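Local coordinates for protein RavA (Legionella pneumophila str. Paris, PDB 6WO6) that is a Legionella effector of unestablished molecular function, mainly helical and without strands, probably acting inside the host cell during invasion, at residues N34-T37 with N38-L42; F255-R258 with R259-R263; Q300-G303 with E304-K308. The protein carries 2 engineered substitutions. All coordinates share one frame; numbering follows the deposited sequence.

Interaction 1. Residues N34-T37 with N38-L42; sequences NKLT and NDAAL. Engineered in segment 38-42: Ala40 (natural residue Glu), Ala41 (natural residue Lys).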
ATOM      1  N   ASN A  34      34.987   9.899  25.540  1.00 66.15           N
ATOM      2  CA  ASN A  34      35.882  10.476  24.545  1.00 67.22           C
ATOM      3  C   ASN A  34      37.171   9.686  24.392  1.00 68.37           C
ATOM      4  O   ASN A  34      37.865   9.851  23.384  1.00 70.58           O
ATOM      5  CB  ASN A  34      36.200  11.931  24.895  1.00 68.46           C
ATOM      6  CG  ASN A  34      34.991  12.835  24.770  1.00 68.77           C
ATOM      7  OD1 ASN A  34      33.994  12.473  24.143  1.00 67.31           O
ATOM      8  ND2 ASN A  34      35.073  14.020  25.361  1.00 72.10           N
ATOM      9  N   LYS A  35      37.508   8.835  25.361  1.00 68.33           N
ATOM     10  CA  LYS A  35      38.660   7.949  25.213  1.00 70.74           C
ATOM     11  C   LYS A  35      38.378   6.728  24.329  1.00 69.35           C
ATOM     12  O   LYS A  35      39.232   5.840  24.240  1.00 69.14           O
ATOM     13  CB  LYS A  35      39.150   7.489  26.590  1.00 72.64           C
ATOM     14  CG  LYS A  35      39.722   8.604  27.452  1.00 77.40           C
ATOM     15  CD  LYS A  35      39.929   8.146  28.888  1.00 80.54           C
ATOM     16  CE  LYS A  35      40.914   6.992  28.974  1.00 84.03           C
ATOM     17  NZ  LYS A  35      41.198   6.618  30.387  1.00 85.81           N
ATOM     18  N   LEU A  36      37.220   6.662  23.674  1.00 68.97           N
ATOM     19  CA  LEU A  36      36.864   5.520  22.841  1.00 69.56           C
ATOM     20  C   LEU A  36      37.409   5.677  21.426  1.00 72.88           C
ATOM     21  O   LEU A  36      37.513   6.789  20.899  1.00 75.13           O
ATOM     22  CB  LEU A  36      35.344   5.347  22.774  1.00 66.35           C
ATOM     23  CG  LEU A  36      34.585   4.840  24.002  1.00 64.15           C
ATOM     24  CD1 LEU A  36      33.090   4.959  23.769  1.00 61.12           C
ATOM     25  CD2 LEU A  36      34.957   3.400  24.317  1.00 64.20           C
ATOM     26  N   THR A  37      37.745   4.545  20.810  1.00 73.29           N
ATOM     27  CA  THR A  37      38.111   4.558  19.402  1.00 75.33           C
ATOM     28  C   THR A  37      36.897   4.931  18.555  1.00 75.06           C
ATOM     29  O   THR A  37      35.746   4.826  18.989  1.00 73.49           O
ATOM     30  CB  THR A  37      38.661   3.198  18.962  1.00 77.05           C
ATOM     31  OG1 THR A  37      37.579   2.326  18.615  1.00 76.96           O
ATOM     32  CG2 THR A  37      39.467   2.557  20.076  1.00 77.26           C
ATOM     33  N   ASN A  38      37.165   5.368  17.324  1.00 76.81           N
ATOM     34  CA  ASN A  38      36.084   5.856  16.473  1.00 76.70           C
ATOM     35  C   ASN A  38      35.132   4.733  16.073  1.00 74.44           C
ATOM     36  O   ASN A  38      33.921   4.955  15.968  1.00 72.63           O
ATOM     37  CB  ASN A  38      36.665   6.553  15.246  1.00 81.33           C
ATOM     38  CG  ASN A  38      37.184   7.942  15.565  1.00 85.20           C
ATOM     39  OD1 ASN A  38      37.228   8.350  16.729  1.00 85.72           O
ATOM     40  ND2 ASN A  38      37.579   8.678  14.533  1.00 87.66           N
ATOM     41  N   ASP A  39      35.650   3.522  15.857  1.00 75.09           N
ATOM     42  CA  ASP A  39      34.771   2.392  15.571  1.00 74.24           C
ATOM     43  C   ASP A  39      33.937   2.021  16.791  1.00 70.60           C
ATOM     44  O   ASP A  39      32.721   1.806  16.679  1.00 69.93           O
ATOM     45  CB  ASP A  39      35.595   1.197  15.091  1.00 78.77           C
ATOM     46  CG  ASP A  39      36.214   1.428  13.725  1.00 84.83           C
ATOM     47  OD1 ASP A  39      35.485   1.870  12.812  1.00 85.63           O
ATOM     48  OD2 ASP A  39      37.430   1.178  13.569  1.00 88.65           O
ATOM     49  N   ALA A  40      34.567   1.950  17.966  1.00 67.88           N
ATOM     50  CA  ALA A  40      33.821   1.658  19.186  1.00 63.36           C
ATOM     51  C   ALA A  40      32.817   2.763  19.495  1.00 59.14           C
ATOM     52  O   ALA A  40      31.694   2.482  19.931  1.00 55.72           O
ATOM     53  CB  ALA A  40      34.784   1.461  20.356  1.00 62.58           C
ATOM     54  N   ALA A  41      33.203   4.024  19.272  1.00 58.43           N
ATOM     55  CA  ALA A  41      32.279   5.131  19.500  1.00 56.10           C
ATOM     56  C   ALA A  41      31.090   5.059  18.551  1.00 57.50           C
ATOM     57  O   ALA A  41      29.946   5.285  18.964  1.00 58.77           O
ATOM     58  CB  ALA A  41      33.007   6.466  19.347  1.00 54.87           C
ATOM     59  N   LEU A  42      31.341   4.745  17.277  1.00 57.56           N
ATOM     60  CA  LEU A  42      30.252   4.581  16.319  1.00 56.28           C
ATOM     61  C   LEU A  42      29.302   3.469  16.752  1.00 51.55           C
ATOM     62  O   LEU A  42      28.079   3.654  16.767  1.00 51.65           O
ATOM     63  CB  LEU A  42      30.820   4.294  14.928  1.00 59.80           C
ATOM     64  CG  LEU A  42      29.810   3.982  13.820  1.00 61.35           C
ATOM     65  CD1 LEU A  42      29.570   5.203  12.942  1.00 61.68           C
ATOM     66  CD2 LEU A  42      30.264   2.786  12.985  1.00 63.84           C
TER
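Thr37 turns its hydroxyl toward Ala40 at the start of helix 38-51 and its methyl away from it. With chi1 at 85°, OG1 sits between the backbone N and the carbonyl carbon of its own residue and faces the first helical turn. There Thr37 OG1 accepts from the amide of Ala40, 3.1 Å from Ala40 N, with the N-H pointing almost straight at it (166°). CG2 takes the place beside the backbone N. The methyl of Ala40 comes up next to the same hydroxyl, CB to Thr37 OG1 3.4 Å. This is an N-cap: Thr37 stands just ahead of the helix and its side chain satisfies an amide of the first turn, for which no helical residue lies four positions earlier to offer its carbonyl. Its own carbonyl meanwhile opens the regular helical bonding, Thr37 O receiving Ala41 N at 2.7 Å. The CB of Leu36 is directed toward this turn. It lies 4.3 Å from CB of Ala41, while the tip of one branch, CD2 of Leu36, looks across at CB of Ala40 from 4.4 Å, a loose apolar touch. Both alanines are engineered, replacing a natural glutamate at 40 and lysine at 41. Ala41 also rests on Phe77 of helix 77-92, and on the loop side Leu36 leans on Cys7 of helix 7-11.

Interaction 2. Residues F255-R258 with R259-R263; sequences FALR and RDIER
Arg258 reaches one turn forward to Glu262, an i to i+4 salt bridge along helix 246-265. Four alpha-helical backbone bonds, accepted by the carbonyls of Phe255 to Arg258, run beneath it, the last being Glu262 N to Arg258 O at 2.9 Å; a wider pi-type turn follows at 261-263. From the helix outward, CB of Arg258 still lies against the backbone, beside the amide of Arg259. Its CG is anti to the backbone N (chi1 159°), which sends the chain along the carbonyl side toward the next turn and brings CG to 3.9 Å from Glu262 CD. A bend at chi2 then carries CD past the carboxylate, 3.9 Å from Glu262 OE2. At NE the charges meet: Arg258 NE is 3.0 Å from Glu262 OE2, and Arg258 NH2 lies a little farther from the same oxygen. One carboxylate oxygen thus takes most of the contact, approaching the guanidinium obliquely, with the two planes 69° apart. NH1 goes elsewhere, to weak hydrogen bonds with the carbonyls of Ala222 and Leu223 at the end of helix 214-224, and the side chain also lies against helices 230-240 and 290-294. Glu262 comes to meet it with CG beside its own backbone N and the chain extended beyond, CG passing close to Arg258 O. On a neighbouring stripe of the helix Leu257 and Ile261, both buried, pack one turn apart; Ile261 touches Phe273 and Phe291 of adjoining helices. Between these two buried side chains the closest atoms are Leu257 CG and Ile261 CD1, 4.2 Å apart.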
ATOM      1  N   PHE A 255     -20.326 -11.823 -12.316  1.00 51.15           N
ATOM      2  CA  PHE A 255     -20.115 -12.995 -13.162  1.00 50.43           C
ATOM      3  C   PHE A 255     -21.381 -13.842 -13.248  1.00 51.07           C
ATOM      4  O   PHE A 255     -21.763 -14.300 -14.336  1.00 52.82           O
ATOM      5  CB  PHE A 255     -18.952 -13.831 -12.631  1.00 49.38           C
ATOM      6  CG  PHE A 255     -17.598 -13.245 -12.914  1.00 47.98           C
ATOM      7  CD1 PHE A 255     -17.360 -12.536 -14.081  1.00 46.85           C
ATOM      8  CD2 PHE A 255     -16.557 -13.407 -12.009  1.00 48.48           C
ATOM      9  CE1 PHE A 255     -16.105 -12.000 -14.341  1.00 45.80           C
ATOM     10  CE2 PHE A 255     -15.305 -12.871 -12.266  1.00 46.84           C
ATOM     11  CZ  PHE A 255     -15.081 -12.167 -13.432  1.00 45.23           C
ATOM     12  N   ALA A 256     -22.045 -14.059 -12.108  1.00 50.30           N
ATOM     13  CA  ALA A 256     -23.280 -14.841 -12.103  1.00 48.50           C
ATOM     14  C   ALA A 256     -24.356 -14.186 -12.959  1.00 49.90           C
ATOM     15  O   ALA A 256     -25.088 -14.872 -13.682  1.00 49.37           O
ATOM     16  CB  ALA A 256     -23.781 -15.028 -10.670  1.00 44.98           C
ATOM     17  N   LEU A 257     -24.470 -12.857 -12.888  1.00 50.64           N
ATOM     18  CA  LEU A 257     -25.476 -12.154 -13.679  1.00 51.72           C
ATOM     19  C   LEU A 257     -25.189 -12.271 -15.168  1.00 54.73           C
ATOM     20  O   LEU A 257     -26.115 -12.434 -15.973  1.00 57.31           O
ATOM     21  CB  LEU A 257     -25.546 -10.683 -13.270  1.00 50.57           C
ATOM     22  CG  LEU A 257     -26.433  -9.809 -14.162  1.00 49.29           C
ATOM     23  CD1 LEU A 257     -27.877 -10.280 -14.116  1.00 47.48           C
ATOM     24  CD2 LEU A 257     -26.327  -8.346 -13.769  1.00 49.73           C
ATOM     25  N   ARG A 258     -23.915 -12.172 -15.560  1.00 53.42           N
ATOM     26  CA  ARG A 258     -23.577 -12.376 -16.966  1.00 52.18           C
ATOM     27  C   ARG A 258     -23.925 -13.792 -17.414  1.00 54.81           C
ATOM     28  O   ARG A 258     -24.451 -13.991 -18.518  1.00 58.15           O
ATOM     29  CB  ARG A 258     -22.098 -12.085 -17.211  1.00 50.06           C
ATOM     30  CG  ARG A 258     -21.561 -12.730 -18.477  1.00 51.27           C
ATOM     31  CD  ARG A 258     -20.583 -11.829 -19.200  1.00 54.22           C
ATOM     32  NE  ARG A 258     -19.949 -12.517 -20.319  1.00 60.42           N
ATOM     33  CZ  ARG A 258     -19.112 -11.942 -21.175  1.00 65.51           C
ATOM     34  NH1 ARG A 258     -18.809 -10.657 -21.046  1.00 65.84           N
ATOM     35  NH2 ARG A 258     -18.580 -12.650 -22.160  1.00 69.51           N
ATOM     36  N   ARG A 259     -23.646 -14.789 -16.568  1.00 54.39           N
ATOM     37  CA  ARG A 259     -24.034 -16.157 -16.905  1.00 57.42           C
ATOM     38  C   ARG A 259     -25.545 -16.271 -17.076  1.00 57.47           C
ATOM     39  O   ARG A 259     -26.028 -16.935 -18.000  1.00 57.59           O
ATOM     40  CB  ARG A 259     -23.544 -17.129 -15.830  1.00 59.61           C
ATOM     41  CG  ARG A 259     -23.209 -18.515 -16.363  1.00 64.75           C
ATOM     42  CD  ARG A 259     -23.338 -19.592 -15.296  1.00 70.52           C
ATOM     43  NE  ARG A 259     -24.477 -20.469 -15.564  1.00 76.81           N
ATOM     44  CZ  ARG A 259     -24.691 -21.636 -14.961  1.00 80.66           C
ATOM     45  NH1 ARG A 259     -23.839 -22.081 -14.044  1.00 82.07           N
ATOM     46  NH2 ARG A 259     -25.758 -22.359 -15.278  1.00 82.11           N
ATOM     47  N   ASP A 260     -26.304 -15.625 -16.187  1.00 56.80           N
ATOM     48  CA  ASP A 260     -27.760 -15.640 -16.279  1.00 57.98           C
ATOM     49  C   ASP A 260     -28.235 -15.017 -17.585  1.00 56.95           C
ATOM     50  O   ASP A 260     -29.109 -15.568 -18.267  1.00 58.41           O
ATOM     51  CB  ASP A 260     -28.354 -14.900 -15.078  1.00 61.26           C
ATOM     52  CG  ASP A 260     -29.816 -15.225 -14.846  1.00 67.69           C
ATOM     53  OD1 ASP A 260     -30.361 -16.103 -15.551  1.00 71.43           O
ATOM     54  OD2 ASP A 260     -30.418 -14.599 -13.948  1.00 68.77           O
ATOM     55  N   ILE A 261     -27.660 -13.869 -17.951  1.00 54.29           N
ATOM     56  CA  ILE A 261     -28.018 -13.204 -19.202  1.00 52.94           C
ATOM     57  C   ILE A 261     -27.747 -14.123 -20.384  1.00 55.86           C
ATOM     58  O   ILE A 261     -28.584 -14.275 -21.283  1.00 57.14           O
ATOM     59  CB  ILE A 261     -27.252 -11.878 -19.344  1.00 52.14           C
ATOM     60  CG1 ILE A 261     -27.700 -10.878 -18.280  1.00 53.35           C
ATOM     61  CG2 ILE A 261     -27.443 -11.295 -20.732  1.00 53.35           C
ATOM     62  CD1 ILE A 261     -26.944  -9.571 -18.330  1.00 54.66           C
ATOM     63  N   GLU A 262     -26.571 -14.755 -20.400  1.00 58.18           N
ATOM     64  CA  GLU A 262     -26.184 -15.540 -21.567  1.00 60.65           C
ATOM     65  C   GLU A 262     -26.961 -16.850 -21.665  1.00 57.78           C
ATOM     66  O   GLU A 262     -27.221 -17.328 -22.774  1.00 58.68           O
ATOM     67  CB  GLU A 262     -24.680 -15.800 -21.542  1.00 64.23           C
ATOM     68  CG  GLU A 262     -23.853 -14.564 -21.858  1.00 67.93           C
ATOM     69  CD  GLU A 262     -22.360 -14.800 -21.721  1.00 72.56           C
ATOM     70  OE1 GLU A 262     -21.962 -15.769 -21.037  1.00 74.03           O
ATOM     71  OE2 GLU A 262     -21.581 -14.012 -22.301  1.00 74.43           O
ATOM     72  N   ARG A 263     -27.353 -17.436 -20.534  1.00 55.89           N
ATOM     73  CA  ARG A 263     -28.035 -18.724 -20.551  1.00 60.43           C
ATOM     74  C   ARG A 263     -29.544 -18.580 -20.730  1.00 63.87           C
ATOM     75  O   ARG A 263     -30.140 -19.264 -21.569  1.00 65.16           O
ATOM     76  CB  ARG A 263     -27.728 -19.488 -19.259  1.00 61.62           C
ATOM     77  CG  ARG A 263     -28.154 -20.952 -19.264  1.00 68.20           C
ATOM     78  CD  ARG A 263     -27.856 -21.614 -17.919  1.00 73.54           C
ATOM     79  NE  ARG A 263     -27.837 -23.075 -18.002  1.00 81.05           N
ATOM     80  CZ  ARG A 263     -28.894 -23.857 -17.785  1.00 85.35           C
ATOM     81  NH1 ARG A 263     -30.069 -23.324 -17.472  1.00 84.97           N
ATOM     82  NH2 ARG A 263     -28.775 -25.175 -17.883  1.00 88.86           N
TER

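Interaction 3. Residues Q300-G303 with E304-K308; sequences QAIG and EKLAK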
ATOM      1  N   GLN A 300     -34.645  -8.173 -31.335  1.00 82.38           N
ATOM      2  CA  GLN A 300     -35.774  -8.639 -32.135  1.00 86.31           C
ATOM      3  C   GLN A 300     -36.060 -10.116 -31.888  1.00 86.02           C
ATOM      4  O   GLN A 300     -37.225 -10.519 -31.809  1.00 87.63           O
ATOM      5  CB  GLN A 300     -35.518  -8.385 -33.620  1.00 91.59           C
ATOM      6  CG  GLN A 300     -36.798  -8.289 -34.439  1.00 96.86           C
ATOM      7  CD  GLN A 300     -36.601  -8.695 -35.882  1.00103.96           C
ATOM      8  OE1 GLN A 300     -36.051  -9.760 -36.168  1.00105.37           O
ATOM      9  NE2 GLN A 300     -37.049  -7.851 -36.803  1.00108.99           N
ATOM     10  N   ALA A 301     -35.013 -10.938 -31.770  1.00 83.44           N
ATOM     11  CA  ALA A 301     -35.221 -12.357 -31.493  1.00 81.43           C
ATOM     12  C   ALA A 301     -35.902 -12.557 -30.145  1.00 77.62           C
ATOM     13  O   ALA A 301     -36.825 -13.371 -30.019  1.00 79.42           O
ATOM     14  CB  ALA A 301     -33.889 -13.107 -31.543  1.00 79.07           C
ATOM     15  N   ILE A 302     -35.470 -11.807 -29.130  1.00 72.20           N
ATOM     16  CA  ILE A 302     -36.102 -11.887 -27.817  1.00 69.04           C
ATOM     17  C   ILE A 302     -37.543 -11.388 -27.882  1.00 72.63           C
ATOM     18  O   ILE A 302     -38.456 -12.004 -27.314  1.00 75.06           O
ATOM     19  CB  ILE A 302     -35.268 -11.103 -26.789  1.00 63.87           C
ATOM     20  CG1 ILE A 302     -33.843 -11.658 -26.743  1.00 65.28           C
ATOM     21  CG2 ILE A 302     -35.911 -11.165 -25.417  1.00 60.18           C
ATOM     22  CD1 ILE A 302     -32.872 -10.813 -25.939  1.00 63.02           C
ATOM     23  N   GLY A 303     -37.772 -10.271 -28.578  1.00 71.83           N
ATOM     24  CA  GLY A 303     -39.129  -9.769 -28.725  1.00 70.30           C
ATOM     25  C   GLY A 303     -40.049 -10.763 -29.407  1.00 72.73           C
ATOM     26  O   GLY A 303     -41.236 -10.849 -29.086  1.00 73.89           O
ATOM     27  N   GLU A 304     -39.511 -11.527 -30.361  1.00 75.26           N
ATOM     28  CA  GLU A 304     -40.303 -12.569 -31.009  1.00 80.04           C
ATOM     29  C   GLU A 304     -40.543 -13.744 -30.070  1.00 77.37           C
ATOM     30  O   GLU A 304     -41.628 -14.342 -30.075  1.00 80.14           O
ATOM     31  CB  GLU A 304     -39.617 -13.043 -32.291  1.00 85.26           C
ATOM     32  CG  GLU A 304     -39.554 -12.002 -33.392  1.00 91.55           C
ATOM     33  CD  GLU A 304     -39.023 -12.576 -34.691  1.00 99.76           C
ATOM     34  OE1 GLU A 304     -39.418 -12.081 -35.770  1.00105.35           O
ATOM     35  OE2 GLU A 304     -38.217 -13.529 -34.634  1.00100.63           O
ATOM     36  N   LYS A 305     -39.543 -14.098 -29.261  1.00 72.32           N
ATOM     37  CA  LYS A 305     -39.724 -15.147 -28.264  1.00 70.43           C
ATOM     38  C   LYS A 305     -40.574 -14.699 -27.079  1.00 68.69           C
ATOM     39  O   LYS A 305     -40.807 -15.508 -26.174  1.00 65.76           O
ATOM     40  CB  LYS A 305     -38.367 -15.647 -27.763  1.00 68.03           C
ATOM     41  CG  LYS A 305     -37.494 -16.296 -28.828  1.00 71.39           C
ATOM     42  CD  LYS A 305     -36.205 -16.833 -28.214  1.00 71.41           C
ATOM     43  CE  LYS A 305     -35.205 -17.257 -29.280  1.00 75.46           C
ATOM     44  NZ  LYS A 305     -34.665 -16.087 -30.024  1.00 77.31           N
ATOM     45  N   LEU A 306     -41.019 -13.439 -27.048  1.00 66.58           N
ATOM     46  CA  LEU A 306     -41.924 -12.949 -26.011  1.00 67.23           C
ATOM     47  C   LEU A 306     -43.290 -12.538 -26.555  1.00 73.00           C
ATOM     48  O   LEU A 306     -44.060 -11.888 -25.835  1.00 74.93           O
ATOM     49  CB  LEU A 306     -41.300 -11.760 -25.272  1.00 63.61           C
ATOM     50  CG  LEU A 306     -39.966 -11.940 -24.544  1.00 62.56           C
ATOM     51  CD1 LEU A 306     -39.410 -10.583 -24.129  1.00 60.38           C
ATOM     52  CD2 LEU A 306     -40.114 -12.859 -23.339  1.00 62.56           C
ATOM     53  N   ALA A 307     -43.622 -12.908 -27.794  1.00 76.31           N
ATOM     54  CA  ALA A 307     -44.782 -12.309 -28.449  1.00 80.98           C
ATOM     55  C   ALA A 307     -46.104 -12.822 -27.883  1.00 89.03           C
ATOM     56  O   ALA A 307     -47.087 -12.071 -27.836  1.00 91.68           O
ATOM     57  CB  ALA A 307     -44.716 -12.560 -29.954  1.00 83.63           C
ATOM     58  N   LYS A 308     -46.157 -14.081 -27.457  1.00 88.94           N
ATOM     59  CA  LYS A 308     -47.402 -14.692 -27.005  1.00 90.02           C
ATOM     60  C   LYS A 308     -47.712 -14.423 -25.535  1.00 89.70           C
ATOM     61  O   LYS A 308     -48.631 -15.045 -24.989  1.00 92.67           O
ATOM     62  CB  LYS A 308     -47.371 -16.202 -27.261  1.00 87.56           C
ATOM     63  CG  LYS A 308     -47.464 -16.577 -28.731  1.00 87.94           C
ATOM     64  CD  LYS A 308     -47.626 -18.075 -28.916  1.00 87.86           C
ATOM     65  CE  LYS A 308     -48.058 -18.405 -30.338  1.00 92.69           C
ATOM     66  NZ  LYS A 308     -49.393 -17.827 -30.666  1.00 95.32           N
TER
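The carbonyl oxygen of Ala301 is gripped twice by a single residue, Lys305. The backbone bond is the sound one, Lys305 N to Ala301 O at 2.9 Å; the second, from Lys305 NZ to Ala301 O at 3.5 Å, is weak. The lysine manages both by folding its chain back along the helix. CG lies beside its own backbone N and passes close to Ala301 O, and only the last torsion (chi4 69°) bends, bringing NZ round to 3.4 Å from CB of Ala301. The side chain of Lys305 also touches Pro270, at the start of helix 270-275. On another face Glu304 N donates to Gln300 O at 2.9 Å, and CG of Glu304 passes close to the same oxygen. The two polar ends stay apart, Gln300 OE1 being 4.1 Å from Glu304 OE1, though the amide and carboxylate planes are only 13° from parallel. Ile302 and Leu306 lie side by side and point the same way, the CG2 branch of the isoleucine meeting CD1 of the leucine at 3.8 Å. Both belong to the side that faces helix 270-275, with Ile302 against Pro270 and Leu306 against Glu271. Past Glu304, Leu306 N makes a weak bond to Gly303 O, and Glu304 to Ala307 forms a type I beta turn leading out of helix 299-304 into the loop before helix 311-327, a common way for a helix to end.

Overall arrangement
From the N terminus, interaction 1 comes first, where the loop after helix 30-34 turns into helix 38-51; it ties that junction to helices 7-11 and 77-92. More than 200 residues later, interaction 2 lies within helix 246-265 and joins it to helices 230-240, 270-275 and 290-294. Interaction 3 follows at the end of helix 299-304. The three run in series, neither nested nor crossing, and none closes a long loop. Interaction 1 stands on the opposite side of the chain's centre, its centre about 73 Å from that of interaction 2. Interactions 2 and 3, centres about 19 Å apart, do not touch, but both lean on helix 270-275.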